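Pyridoxamine 5'-phosphate oxidase-related, FMN-binding protein (Mycobacterium smegmatis, PDB 6ECI) binds flavin-adenine dinucleotide and probably sequesters it, consistent with a part in protecting mycobacteria against hypoxic and oxidative stress. Local coordinates at residues 62-68 with 81-87; 13-17 with 41-46; 47-51 with 101-106; 94-99 with 113-117. One frame throughout, in Å; residues are numbered along the deposited sequence.

In the fold
Contacts 1, 3 and 4 draw on the one antiparallel sheet, and contact 2 lays helix 9-16 against the turn between two of its strands. Contact 1, about 8 Å from the centre of the chain to its own centre, is strand pairing with a ladder of backbone bonds; it touches contact 2 where F67 meets L16 and V46. Contact 2 rests on a tryptophan packed under that turn by CH-pi and apolar contacts. Contacts 3 and 4 lie farther out, joined by the pairing of strands 46-49 and 114-119; they use apolar packing and a cation-pi contact beside FAD in contact 3, a buried arginine salt bridge in contact 4. Contacts 1 and 3 also reach the second subunit.

Contact 1: 62-68 with 81-87; sequences NNNVLFE and IVRGVAR. With FAD (flavin-adenine dinucleotide), chain C.
L66 and I81 meet through CD2 and CG2, 3.7 Å apart, and the aliphatic CG of E68 lies against I81 CG1 on the same face of the sheet. On the reverse face F67 CB meets V82 CB at 4.1 Å, and V65 CG2 reaches toward the A86 methyl. L66 and R83 run side by side, CD2 of the leucine lying over a face of the guanidinium, 3.3 Å from NH1; that nitrogen is hydrogen-bonded to S32 O of the second subunit. I81 also lines the FAD pocket, its CG1 touching the adenine at C2A, 3.4 Å away. The strands pair antiparallel. V65 and G84 bond to each other in both directions, as do F67 and V82, where V82 N to F67 O is 2.6 Å. At the polar edge N62 N reaches A86 O, and R87 NE donates to a lone pair of N62 OD1 in the amide plane (3.2 Å). V85 CG1 lies over the centre of the R87 guanidinium. In this hairpin of the split barrel, strand 64-72 has strand 21-28 along its other side, strand 77-88 also pairs with strands 114-119 and 121-127, and the V65, V82 and A86 face packs on strand 114-119.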
# COMPACT_ATOMS: atom_id res chain seq x y z
N ASN B 62 -5.52 -6.72 16.98
CA ASN B 62 -5.80 -6.02 18.23
C ASN B 62 -4.99 -4.72 18.38
O ASN B 62 -4.84 -4.21 19.49
CB ASN B 62 -5.57 -6.93 19.44
CG ASN B 62 -6.49 -8.13 19.45
OD1 ASN B 62 -7.69 -8.00 19.24
ND2 ASN B 62 -5.92 -9.31 19.67
N ASN B 63 -4.48 -4.19 17.27
CA ASN B 63 -3.81 -2.90 17.24
C ASN B 63 -4.49 -1.99 16.23
O ASN B 63 -5.25 -2.45 15.36
CB ASN B 63 -2.32 -3.04 16.89
CG ASN B 63 -1.53 -3.77 17.96
OD1 ASN B 63 -1.66 -3.46 19.15
ND2 ASN B 63 -0.71 -4.73 17.55
N ASN B 64 -4.22 -0.70 16.35
CA ASN B 64 -4.72 0.26 15.37
C ASN B 64 -3.92 0.13 14.08
O ASN B 64 -2.69 0.17 14.10
CB ASN B 64 -4.61 1.68 15.92
CG ASN B 64 -5.36 1.85 17.23
OD1 ASN B 64 -6.44 1.29 17.42
ND2 ASN B 64 -4.78 2.62 18.14
N VAL B 65 -4.63 -0.04 12.96
CA VAL B 65 -3.99 -0.27 11.68
C VAL B 65 -4.57 0.68 10.64
O VAL B 65 -5.69 1.18 10.77
CB VAL B 65 -4.15 -1.73 11.19
CG1 VAL B 65 -3.57 -2.70 12.21
CG2 VAL B 65 -5.62 -2.04 10.90
N LEU B 66 -3.78 0.92 9.60
CA LEU B 66 -4.24 1.55 8.37
C LEU B 66 -4.51 0.48 7.32
O LEU B 66 -3.75 -0.48 7.20
CB LEU B 66 -3.21 2.54 7.85
CG LEU B 66 -3.16 3.91 8.52
CD1 LEU B 66 -2.01 4.73 7.97
CD2 LEU B 66 -4.46 4.62 8.27
N PHE B 67 -5.60 0.64 6.58
CA PHE B 67 -5.86 -0.17 5.40
C PHE B 67 -6.02 0.75 4.20
O PHE B 67 -6.75 1.74 4.26
CB PHE B 67 -7.10 -1.03 5.55
CG PHE B 67 -7.45 -1.79 4.30
CD1 PHE B 67 -6.79 -2.96 3.98
CD2 PHE B 67 -8.42 -1.31 3.43
CE1 PHE B 67 -7.10 -3.66 2.84
CE2 PHE B 67 -8.73 -2.00 2.28
CZ PHE B 67 -8.07 -3.18 1.98
N GLU B 68 -5.34 0.40 3.11
CA GLU B 68 -5.42 1.20 1.90
C GLU B 68 -5.54 0.29 0.69
O GLU B 68 -5.01 -0.82 0.67
CB GLU B 68 -4.20 2.12 1.76
CG GLU B 68 -4.35 3.19 0.69
CD GLU B 68 -3.79 2.75 -0.65
OE1 GLU B 68 -3.13 1.69 -0.70
OE2 GLU B 68 -4.00 3.47 -1.64
N ILE B 81 -8.58 4.96 2.20
CA ILE B 81 -7.82 4.66 3.41
C ILE B 81 -8.80 4.43 4.55
O ILE B 81 -9.68 5.27 4.80
CB ILE B 81 -6.83 5.79 3.76
CG1 ILE B 81 -5.84 6.01 2.62
CG2 ILE B 81 -6.08 5.45 5.03
CD1 ILE B 81 -4.92 7.19 2.84
N VAL B 82 -8.65 3.30 5.24
CA VAL B 82 -9.49 2.94 6.38
C VAL B 82 -8.62 2.94 7.63
O VAL B 82 -7.63 2.21 7.70
CB VAL B 82 -10.16 1.57 6.18
CG1 VAL B 82 -10.80 1.10 7.47
CG2 VAL B 82 -11.18 1.64 5.06
N ARG B 83 -8.98 3.78 8.60
CA ARG B 83 -8.40 3.72 9.93
C ARG B 83 -9.33 2.92 10.83
O ARG B 83 -10.52 3.22 10.92
CB ARG B 83 -8.19 5.12 10.52
CG ARG B 83 -7.32 6.03 9.67
CD ARG B 83 -6.52 7.00 10.53
NE ARG B 83 -5.87 8.03 9.72
CZ ARG B 83 -4.56 8.12 9.51
NH1 ARG B 83 -3.72 7.25 10.06
NH2 ARG B 83 -4.08 9.10 8.75
N GLY B 84 -8.78 1.90 11.48
CA GLY B 84 -9.59 1.09 12.36
C GLY B 84 -8.76 0.16 13.21
O GLY B 84 -7.55 0.34 13.36
N VAL B 85 -9.43 -0.84 13.78
CA VAL B 85 -8.81 -1.83 14.63
C VAL B 85 -9.00 -3.20 14.00
O VAL B 85 -10.09 -3.52 13.51
CB VAL B 85 -9.38 -1.80 16.07
CG1 VAL B 85 -8.61 -2.76 16.96
CG2 VAL B 85 -9.34 -0.39 16.62
N ALA B 86 -7.95 -4.01 14.01
CA ALA B 86 -8.00 -5.37 13.49
C ALA B 86 -8.42 -6.31 14.61
O ALA B 86 -7.76 -6.37 15.65
CB ALA B 86 -6.66 -5.79 12.90
N ARG B 87 -9.51 -7.04 14.40
CA ARG B 87 -10.04 -7.97 15.38
C ARG B 87 -10.27 -9.31 14.71
O ARG B 87 -10.80 -9.37 13.59
CB ARG B 87 -11.34 -7.44 15.99
CG ARG B 87 -11.22 -6.04 16.61
CD ARG B 87 -11.26 -6.08 18.13
NE ARG B 87 -9.96 -5.82 18.75
CZ ARG B 87 -9.69 -4.75 19.50
NH1 ARG B 87 -10.63 -3.83 19.73
NH2 ARG B 87 -8.49 -4.60 20.03
PA FAD C . -4.95 16.44 3.66
O1A FAD C . -6.12 17.12 3.06
O2A FAD C . -4.16 17.26 4.67
O5B FAD C . -5.37 15.06 4.32
C5B FAD C . -6.44 14.99 5.28
C4B FAD C . -6.84 13.55 5.44
O4B FAD C . -7.42 13.07 4.21
C3B FAD C . -5.70 12.58 5.73
O3B FAD C . -5.40 12.53 7.12
C2B FAD C . -6.26 11.25 5.22
O2B FAD C . -7.01 10.56 6.21
C1B FAD C . -7.14 11.69 4.05
N9A FAD C . -6.53 11.49 2.74
C8A FAD C . -5.62 12.30 2.11
N7A FAD C . -5.23 11.86 0.94
C5A FAD C . -5.94 10.67 0.79
C6A FAD C . -5.97 9.72 -0.25
N6A FAD C . -5.26 9.81 -1.37
N1A FAD C . -6.79 8.65 -0.09
C2A FAD C . -7.51 8.56 1.03
N3A FAD C . -7.55 9.39 2.07
C4A FAD C . -6.74 10.44 1.89
N1 FAD C . -0.08 13.21 -4.83
C2 FAD C . 1.12 13.62 -5.33
O2 FAD C . 1.76 14.55 -4.83
N3 FAD C . 1.66 12.98 -6.43
C4 FAD C . 1.08 11.92 -7.12
O4 FAD C . 1.66 11.43 -8.09
C4X FAD C . -0.19 11.50 -6.57
N5 FAD C . -0.81 10.51 -7.16
C5X FAD C . -2.03 10.11 -6.64
C6 FAD C . -2.70 9.05 -7.25
C7 FAD C . -3.93 8.61 -6.76
C7M FAD C . -4.63 7.46 -7.45
C8 FAD C . -4.50 9.24 -5.64
C8M FAD C . -5.83 8.79 -5.10
C9 FAD C . -3.83 10.30 -5.03
C9A FAD C . -2.61 10.73 -5.52
N10 FAD C . -1.91 11.80 -4.93
C10 FAD C . -0.69 12.21 -5.43
C1' FAD C . -2.44 12.49 -3.75
C2' FAD C . -1.82 11.99 -2.45
O2' FAD C . -1.88 10.57 -2.38
C3' FAD C . -2.57 12.59 -1.26
O3' FAD C . -3.97 12.54 -1.52
C4' FAD C . -2.18 14.03 -0.93
O4' FAD C . -0.75 14.13 -0.85
C5' FAD C . -2.81 14.51 0.36
O5' FAD C . -2.49 15.91 0.54
P FAD C . -3.46 16.87 1.31
O1P FAD C . -4.68 17.16 0.43
O2P FAD C . -2.74 18.05 1.82
O3P FAD C . -3.95 15.97 2.52

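Contact 2: 13-17 with 41-46; sequences WDLLK and VQNRTV
K17, whose CG and CE lie across V41, is tied back to D14 by a salt bridge, NZ to OD1 at 2.9 Å. The valine is the apolar wedge of the contact. With CG1 anti to its backbone N (chi1 177°), its two methyls fork: CG1 meets CE3 of W13 at 3.6 Å, while CG2 meets CB of L16, also at 3.6 Å. The indole then slides under the turn. R44 CA stands above its six-membered ring, 3.5 Å from the centroid and only 6° off the normal, a CH-pi contact, and the arginine chain runs on over the pyrrole side until NE is 3.5 Å from W13 CD1. That carbon lies over one face of the guanidinium, toward its rim, the two planes 26° apart. V46 CG2 touches the ring's other end at CZ3 (4.1 Å). N43 and R44 both have left-handed backbone conformations in a tight turn in which Q42 N bonds to T45 O. This turn links strands 31-41 and 46-49. Helix 9-16 covers it on one side, with L16 reaching F67 of strand 64-72 and V80 of strand 77-88; W13 packs on P119 of strand 114-119, and Q42 NE2 reaches E97 O of helix 92-99.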
# COMPACT_ATOMS: atom_id res chain seq x y z
N TRP B 13 -16.57 2.50 0.13
CA TRP B 13 -16.81 1.09 0.44
C TRP B 13 -17.08 0.28 -0.83
O TRP B 13 -16.74 -0.91 -0.89
CB TRP B 13 -17.97 0.95 1.42
CG TRP B 13 -17.62 1.36 2.81
CD1 TRP B 13 -18.08 2.46 3.49
CD2 TRP B 13 -16.73 0.68 3.70
NE1 TRP B 13 -17.52 2.50 4.74
CE2 TRP B 13 -16.69 1.42 4.90
CE3 TRP B 13 -15.96 -0.48 3.60
CZ2 TRP B 13 -15.91 1.04 5.99
CZ3 TRP B 13 -15.19 -0.86 4.69
CH2 TRP B 13 -15.17 -0.10 5.87
N ASP B 14 -17.69 0.90 -1.84
CA ASP B 14 -17.89 0.20 -3.11
C ASP B 14 -16.62 0.18 -3.95
O ASP B 14 -16.29 -0.85 -4.54
CB ASP B 14 -19.04 0.83 -3.89
CG ASP B 14 -20.39 0.29 -3.48
OD1 ASP B 14 -20.44 -0.88 -3.03
OD2 ASP B 14 -21.40 1.02 -3.61
N LEU B 15 -15.90 1.30 -4.00
CA LEU B 15 -14.63 1.33 -4.73
C LEU B 15 -13.67 0.26 -4.20
O LEU B 15 -12.92 -0.34 -4.98
CB LEU B 15 -14.00 2.71 -4.64
CG LEU B 15 -14.56 3.78 -5.57
CD1 LEU B 15 -13.85 5.10 -5.37
CD2 LEU B 15 -14.47 3.33 -7.02
N LEU B 16 -13.70 0.01 -2.89
CA LEU B 16 -12.88 -1.06 -2.33
C LEU B 16 -13.27 -2.42 -2.89
O LEU B 16 -12.41 -3.30 -3.03
CB LEU B 16 -13.00 -1.06 -0.81
CG LEU B 16 -12.24 0.05 -0.07
CD1 LEU B 16 -12.36 -0.13 1.43
CD2 LEU B 16 -10.79 0.05 -0.51
N LYS B 17 -14.54 -2.62 -3.22
CA LYS B 17 -14.99 -3.90 -3.76
C LYS B 17 -14.54 -4.13 -5.20
O LYS B 17 -14.74 -5.23 -5.72
CB LYS B 17 -16.51 -4.01 -3.68
CG LYS B 17 -17.08 -3.83 -2.29
CD LYS B 17 -18.16 -4.85 -2.01
CE LYS B 17 -19.07 -4.39 -0.89
NZ LYS B 17 -19.78 -3.13 -1.24
N VAL B 41 -14.65 -6.82 1.15
CA VAL B 41 -15.43 -5.93 1.98
C VAL B 41 -16.72 -6.63 2.37
O VAL B 41 -17.41 -7.19 1.50
CB VAL B 41 -15.72 -4.61 1.25
CG1 VAL B 41 -16.60 -3.71 2.10
CG2 VAL B 41 -14.43 -3.91 0.90
N GLN B 42 -17.04 -6.62 3.66
CA GLN B 42 -18.27 -7.23 4.18
C GLN B 42 -18.87 -6.29 5.21
O GLN B 42 -18.33 -6.14 6.31
CB GLN B 42 -17.99 -8.60 4.80
CG GLN B 42 -17.82 -9.74 3.83
CD GLN B 42 -17.83 -11.08 4.53
OE1 GLN B 42 -17.55 -11.16 5.72
NE2 GLN B 42 -18.15 -12.13 3.79
N ASN B 43 -19.99 -5.66 4.86
CA ASN B 43 -20.76 -4.81 5.77
C ASN B 43 -19.88 -3.74 6.41
O ASN B 43 -19.76 -3.64 7.64
CB ASN B 43 -21.46 -5.65 6.84
CG ASN B 43 -22.28 -6.78 6.25
OD1 ASN B 43 -22.08 -7.95 6.58
ND2 ASN B 43 -23.22 -6.44 5.37
N ARG B 44 -19.25 -2.94 5.55
CA ARG B 44 -18.36 -1.87 5.99
C ARG B 44 -17.29 -2.40 6.95
O ARG B 44 -16.99 -1.79 7.98
CB ARG B 44 -19.15 -0.72 6.63
CG ARG B 44 -20.39 -0.34 5.84
CD ARG B 44 -20.71 1.14 5.92
NE ARG B 44 -21.24 1.62 4.64
CZ ARG B 44 -21.50 2.89 4.36
NH1 ARG B 44 -21.30 3.83 5.27
NH2 ARG B 44 -21.98 3.22 3.16
N THR B 45 -16.74 -3.57 6.62
CA THR B 45 -15.56 -4.10 7.29
C THR B 45 -14.62 -4.64 6.22
O THR B 45 -15.04 -4.97 5.11
CB THR B 45 -15.89 -5.21 8.30
OG1 THR B 45 -16.27 -6.41 7.60
CG2 THR B 45 -17.02 -4.79 9.23
N VAL B 46 -13.34 -4.72 6.57
CA VAL B 46 -12.31 -5.19 5.66
C VAL B 46 -11.87 -6.56 6.14
O VAL B 46 -11.12 -6.69 7.12
CB VAL B 46 -11.13 -4.21 5.58
CG1 VAL B 46 -10.09 -4.70 4.59
CG2 VAL B 46 -11.62 -2.82 5.20

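Contact 3: 47-51 with 101-106; sequences LFRTA and AELLPW. With FAD (flavin-adenine dinucleotide), chain U.
L47 pushes CD2 between two apolar bumps of the loop 101-106, the methyl of A101 at 3.5 Å and CD1 of L103 at 4.2 Å. The leucine's CG is anti to its backbone N (chi1 174°), which carries the branch out to this side. L103 in turn fits its CD1 against the backbone of F48, so that alanine and leucine together cover L47 and F48. At R49 the strand instead supplies the bump, and the face of W106 receives it. The arginine chain folds over at its CG-CD bond and sets NH2 above the centre of the indole; CZ is 3.9 Å from the centroid of the six-membered ring, 20° off its normal, a cation-pi contact in which the two planes are 44° apart. The indole is poorly ordered, so its fine geometry is uncertain. Its CH2 corner also meets A51 CB at 4.0 Å. The backbone of the same stretch grips FAD: flavin N3 donates to R49 O at 2.9 Å and nearly straight, and A51 N donates to O2. R49 NH1 is held by K111 O. W106 also meets F127 of the second subunit edge to face. Strand 46-49 pairs with strands 31-41 and 114-119, while L103 nestles among N38, V40 and W114, and F48 and T50 pack on helix 55-60.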
# COMPACT_ATOMS: atom_id res chain seq x y z
N LEU B 47 -12.34 -7.61 5.46
CA LEU B 47 -12.06 -8.98 5.85
C LEU B 47 -10.83 -9.52 5.12
O LEU B 47 -10.66 -9.30 3.92
CB LEU B 47 -13.26 -9.88 5.55
CG LEU B 47 -13.04 -11.37 5.77
CD1 LEU B 47 -12.87 -11.69 7.25
CD2 LEU B 47 -14.19 -12.17 5.18
N PHE B 48 -9.98 -10.23 5.86
CA PHE B 48 -8.85 -10.91 5.26
C PHE B 48 -8.46 -12.10 6.12
O PHE B 48 -8.89 -12.23 7.27
CB PHE B 48 -7.65 -9.97 5.07
CG PHE B 48 -7.07 -9.44 6.35
CD1 PHE B 48 -7.68 -8.40 7.03
CD2 PHE B 48 -5.90 -9.98 6.86
CE1 PHE B 48 -7.13 -7.90 8.20
CE2 PHE B 48 -5.35 -9.49 8.03
CZ PHE B 48 -5.96 -8.45 8.70
N ARG B 49 -7.66 -12.98 5.54
CA ARG B 49 -7.12 -14.14 6.24
C ARG B 49 -5.65 -13.90 6.56
O ARG B 49 -4.94 -13.20 5.84
CB ARG B 49 -7.28 -15.42 5.41
CG ARG B 49 -8.59 -16.13 5.68
CD ARG B 49 -8.88 -17.27 4.71
NE ARG B 49 -7.71 -17.72 3.96
CZ ARG B 49 -6.90 -18.70 4.36
NH1 ARG B 49 -7.12 -19.31 5.51
NH2 ARG B 49 -5.86 -19.06 3.61
N THR B 50 -5.21 -14.49 7.67
CA THR B 50 -3.86 -14.30 8.17
C THR B 50 -3.17 -15.65 8.26
O THR B 50 -3.80 -16.66 8.58
CB THR B 50 -3.89 -13.59 9.53
OG1 THR B 50 -3.19 -12.34 9.44
CG2 THR B 50 -3.28 -14.44 10.63
N ALA B 51 -1.88 -15.67 7.94
CA ALA B 51 -1.08 -16.88 8.01
C ALA B 51 -0.45 -16.96 9.40
O ALA B 51 0.04 -15.95 9.92
CB ALA B 51 -0.01 -16.90 6.92
N ALA B 101 -17.12 -15.43 1.96
CA ALA B 101 -16.40 -14.36 1.30
C ALA B 101 -15.72 -14.84 0.02
O ALA B 101 -15.25 -15.97 -0.08
CB ALA B 101 -15.36 -13.76 2.24
N GLU B 102 -15.67 -13.95 -0.98
CA GLU B 102 -15.11 -14.29 -2.29
C GLU B 102 -13.61 -13.97 -2.33
O GLU B 102 -13.14 -13.16 -3.13
CB GLU B 102 -15.87 -13.57 -3.39
CG GLU B 102 -17.20 -14.21 -3.76
CD GLU B 102 -17.03 -15.58 -4.39
OE1 GLU B 102 -17.06 -16.59 -3.66
OE2 GLU B 102 -16.86 -15.64 -5.63
N LEU B 103 -12.87 -14.64 -1.46
CA LEU B 103 -11.43 -14.42 -1.31
C LEU B 103 -10.65 -15.45 -2.11
O LEU B 103 -11.07 -16.60 -2.26
CB LEU B 103 -11.01 -14.49 0.16
CG LEU B 103 -11.10 -13.15 0.90
CD1 LEU B 103 -11.23 -13.33 2.41
CD2 LEU B 103 -9.93 -12.24 0.54
N LEU B 104 -9.50 -15.02 -2.61
CA LEU B 104 -8.60 -15.92 -3.32
C LEU B 104 -8.20 -17.06 -2.39
O LEU B 104 -7.86 -16.82 -1.22
CB LEU B 104 -7.35 -15.18 -3.79
CG LEU B 104 -7.48 -14.20 -4.96
CD1 LEU B 104 -6.17 -13.44 -5.16
CD2 LEU B 104 -7.89 -14.90 -6.24
N PRO B 105 -8.23 -18.31 -2.85
CA PRO B 105 -7.75 -19.41 -2.01
C PRO B 105 -6.23 -19.46 -2.02
O PRO B 105 -5.58 -19.10 -3.00
CB PRO B 105 -8.35 -20.64 -2.69
CG PRO B 105 -8.36 -20.26 -4.15
CD PRO B 105 -8.58 -18.76 -4.21
N TRP B 106 -5.66 -19.92 -0.91
CA TRP B 106 -4.24 -20.22 -0.95
C TRP B 106 -3.89 -21.46 -0.14
O TRP B 106 -4.43 -21.69 0.94
CB TRP B 106 -3.34 -19.04 -0.52
CG TRP B 106 -3.85 -18.05 0.49
CD1 TRP B 106 -4.70 -17.01 0.26
CD2 TRP B 106 -3.46 -17.94 1.87
NE1 TRP B 106 -4.90 -16.29 1.41
CE2 TRP B 106 -4.15 -16.84 2.42
CE3 TRP B 106 -2.61 -18.68 2.70
CZ2 TRP B 106 -4.01 -16.46 3.75
CZ3 TRP B 106 -2.48 -18.30 4.03
CH2 TRP B 106 -3.18 -17.20 4.54
PA FAD U . 9.09 -11.04 8.26
O1A FAD U . 10.01 -12.20 8.13
O2A FAD U . 8.72 -10.64 9.69
O5B FAD U . 9.64 -9.77 7.50
C5B FAD U . 11.01 -9.35 7.63
C4B FAD U . 11.25 -8.24 6.65
O4B FAD U . 10.90 -8.69 5.32
C3B FAD U . 10.41 -6.99 6.86
O3B FAD U . 11.01 -6.11 7.81
C2B FAD U . 10.37 -6.37 5.46
O2B FAD U . 11.46 -5.50 5.19
C1B FAD U . 10.41 -7.61 4.55
N9A FAD U . 9.10 -7.97 4.03
C8A FAD U . 8.11 -8.67 4.67
N7A FAD U . 7.03 -8.84 3.96
C5A FAD U . 7.32 -8.20 2.76
C6A FAD U . 6.57 -8.03 1.58
N6A FAD U . 5.34 -8.49 1.40
N1A FAD U . 7.16 -7.34 0.57
C2A FAD U . 8.40 -6.88 0.74
N3A FAD U . 9.19 -6.98 1.81
C4A FAD U . 8.59 -7.67 2.79
N1 FAD U . -0.26 -12.50 4.24
C2 FAD U . -1.42 -12.82 4.88
O2 FAD U . -1.42 -13.21 6.05
N3 FAD U . -2.62 -12.72 4.20
C4 FAD U . -2.79 -12.31 2.90
O4 FAD U . -3.92 -12.26 2.41
C4X FAD U . -1.55 -11.97 2.22
N5 FAD U . -1.62 -11.57 0.98
C5X FAD U . -0.43 -11.24 0.34
C6 FAD U . -0.48 -10.80 -0.98
C7 FAD U . 0.68 -10.46 -1.67
C7M FAD U . 0.59 -10.00 -3.10
C8 FAD U . 1.92 -10.55 -1.01
C8M FAD U . 3.20 -10.19 -1.73
C9 FAD U . 1.98 -10.98 0.31
C9A FAD U . 0.81 -11.32 0.99
N10 FAD U . 0.83 -11.76 2.33
C10 FAD U . -0.33 -12.09 2.98
C1' FAD U . 2.10 -11.87 3.06
C2' FAD U . 2.29 -10.76 4.09
O2' FAD U . 2.86 -9.60 3.47
C3' FAD U . 3.20 -11.26 5.21
O3' FAD U . 2.53 -11.19 6.46
C4' FAD U . 4.51 -10.48 5.29
O4' FAD U . 5.33 -10.92 4.21
C5' FAD U . 5.21 -10.62 6.63
O5' FAD U . 5.46 -12.02 6.88
P FAD U . 6.71 -12.49 7.71
O1P FAD U . 7.29 -13.77 7.08
O2P FAD U . 6.41 -12.60 9.15
O3P FAD U . 7.75 -11.32 7.46

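Contact 4: 94-99 with 113-117; sequences DLAEAQ and HWVRV
Helix 92-99 packs across strand 114-119 of the sheet, holding it through D94 and R116 and through A98 and W114. One carboxylate oxygen of D94 takes both contacts of the salt bridge. R116 NE approaches OD1 at 2.6 Å from its syn side, and NH2 reaches the same oxygen at 2.8 Å, nearly along the C-O bond. The arginine therefore grips side-on, with two of its nitrogens, NE and NH2, on a single oxygen. OD1 lies close to the guanidinium plane, and the carboxylate is turned 21° from it. An extended arginine chain from CG to NE spans the gap; NH2 also makes a weak bond to the helix carbonyl D94 O (3.4 Å), which also accepts from A98 N. The other end of the guanidinium, NH1, is held by Q42 OE1 and T45 OG1 in the turn before strand 46-49, so this buried arginine ties helix, strand and turn together. The crossing is nearly perpendicular, 93° between the segment axes; W114 lies toward the L95 and Q99 flank of the helix and R116 toward the D94 and E97 flank, with A98 between them. In this split-barrel fold W114 also backs onto L47 and R49 of the neighbouring strand. A98 CB lies over the face of the W114 six-membered ring, 4.0 Å from its centroid, a CH-pi contact, and A98 O stands 3.3 Å from CH2. At the pyrrole side L95 CD1 meets W114 CD1 at 3.8 Å, the leucine crossing the indole at about a right angle. E97 lays its aliphatic CG beside R116 NH2.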
# COMPACT_ATOMS: atom_id res chain seq x y z
N ASP B 94 -20.25 -14.23 12.94
CA ASP B 94 -19.12 -13.64 12.24
C ASP B 94 -18.39 -14.68 11.40
O ASP B 94 -18.02 -14.42 10.24
CB ASP B 94 -18.16 -12.99 13.24
CG ASP B 94 -17.18 -12.03 12.59
OD1 ASP B 94 -17.15 -11.93 11.35
OD2 ASP B 94 -16.43 -11.36 13.33
N LEU B 95 -18.17 -15.88 11.96
CA LEU B 95 -17.47 -16.93 11.22
C LEU B 95 -18.26 -17.35 9.98
O LEU B 95 -17.67 -17.54 8.91
CB LEU B 95 -17.23 -18.13 12.13
CG LEU B 95 -16.14 -19.13 11.75
CD1 LEU B 95 -14.77 -18.47 11.80
CD2 LEU B 95 -16.19 -20.35 12.65
N ALA B 96 -19.58 -17.48 10.11
CA ALA B 96 -20.39 -17.89 8.97
C ALA B 96 -20.36 -16.85 7.87
O ALA B 96 -20.36 -17.19 6.68
CB ALA B 96 -21.82 -18.17 9.42
N GLU B 97 -20.32 -15.57 8.23
CA GLU B 97 -20.25 -14.52 7.22
C GLU B 97 -18.89 -14.51 6.54
O GLU B 97 -18.80 -14.25 5.33
CB GLU B 97 -20.55 -13.16 7.85
CG GLU B 97 -20.46 -11.98 6.89
CD GLU B 97 -21.54 -12.01 5.82
OE1 GLU B 97 -22.54 -12.72 6.00
OE2 GLU B 97 -21.38 -11.31 4.80
N ALA B 98 -17.82 -14.79 7.29
CA ALA B 98 -16.48 -14.77 6.70
C ALA B 98 -16.28 -15.90 5.71
O ALA B 98 -15.51 -15.76 4.75
CB ALA B 98 -15.42 -14.85 7.80
N GLN B 99 -16.96 -17.03 5.90
CA GLN B 99 -16.76 -18.18 5.03
C GLN B 99 -17.48 -18.05 3.70
O GLN B 99 -17.13 -18.75 2.75
CB GLN B 99 -17.21 -19.46 5.75
CG GLN B 99 -16.37 -19.77 6.98
CD GLN B 99 -16.93 -20.91 7.81
OE1 GLN B 99 -18.04 -21.38 7.58
NE2 GLN B 99 -16.15 -21.35 8.80
N HIS B 113 -7.56 -18.18 9.96
CA HIS B 113 -7.44 -17.11 10.96
C HIS B 113 -8.05 -15.87 10.32
O HIS B 113 -7.36 -15.08 9.68
CB HIS B 113 -6.00 -16.89 11.39
CG HIS B 113 -5.87 -16.07 12.63
ND1 HIS B 113 -4.70 -15.98 13.36
CD2 HIS B 113 -6.78 -15.31 13.29
CE1 HIS B 113 -4.89 -15.20 14.40
NE2 HIS B 113 -6.14 -14.78 14.39
N TRP B 114 -9.36 -15.72 10.49
CA TRP B 114 -10.08 -14.60 9.90
C TRP B 114 -9.89 -13.35 10.75
O TRP B 114 -10.03 -13.39 11.97
CB TRP B 114 -11.57 -14.93 9.78
CG TRP B 114 -11.89 -16.11 8.93
CD1 TRP B 114 -12.11 -17.39 9.35
CD2 TRP B 114 -12.02 -16.13 7.51
NE1 TRP B 114 -12.37 -18.20 8.28
CE2 TRP B 114 -12.32 -17.46 7.13
CE3 TRP B 114 -11.91 -15.16 6.51
CZ2 TRP B 114 -12.51 -17.83 5.81
CZ3 TRP B 114 -12.10 -15.53 5.19
CH2 TRP B 114 -12.40 -16.86 4.85
N VAL B 115 -9.58 -12.24 10.09
CA VAL B 115 -9.41 -10.95 10.74
C VAL B 115 -10.25 -9.93 9.99
O VAL B 115 -10.37 -9.99 8.76
CB VAL B 115 -7.93 -10.52 10.79
CG1 VAL B 115 -7.76 -9.24 11.61
CG2 VAL B 115 -7.06 -11.63 11.35
N ARG B 116 -10.84 -8.99 10.72
CA ARG B 116 -11.58 -7.88 10.14
C ARG B 116 -11.01 -6.57 10.64
O ARG B 116 -10.70 -6.44 11.83
CB ARG B 116 -13.07 -7.93 10.48
CG ARG B 116 -13.86 -9.03 9.79
CD ARG B 116 -15.35 -8.87 10.09
NE ARG B 116 -16.10 -10.09 9.85
CZ ARG B 116 -16.64 -10.43 8.68
NH1 ARG B 116 -16.50 -9.64 7.63
NH2 ARG B 116 -17.31 -11.57 8.57
N VAL B 117 -10.87 -5.60 9.75
CA VAL B 117 -10.53 -4.24 10.13
C VAL B 117 -11.85 -3.51 10.39
O VAL B 117 -12.57 -3.17 9.45
CB VAL B 117 -9.70 -3.53 9.06
CG1 VAL B 117 -9.40 -2.10 9.48
CG2 VAL B 117 -8.41 -4.28 8.81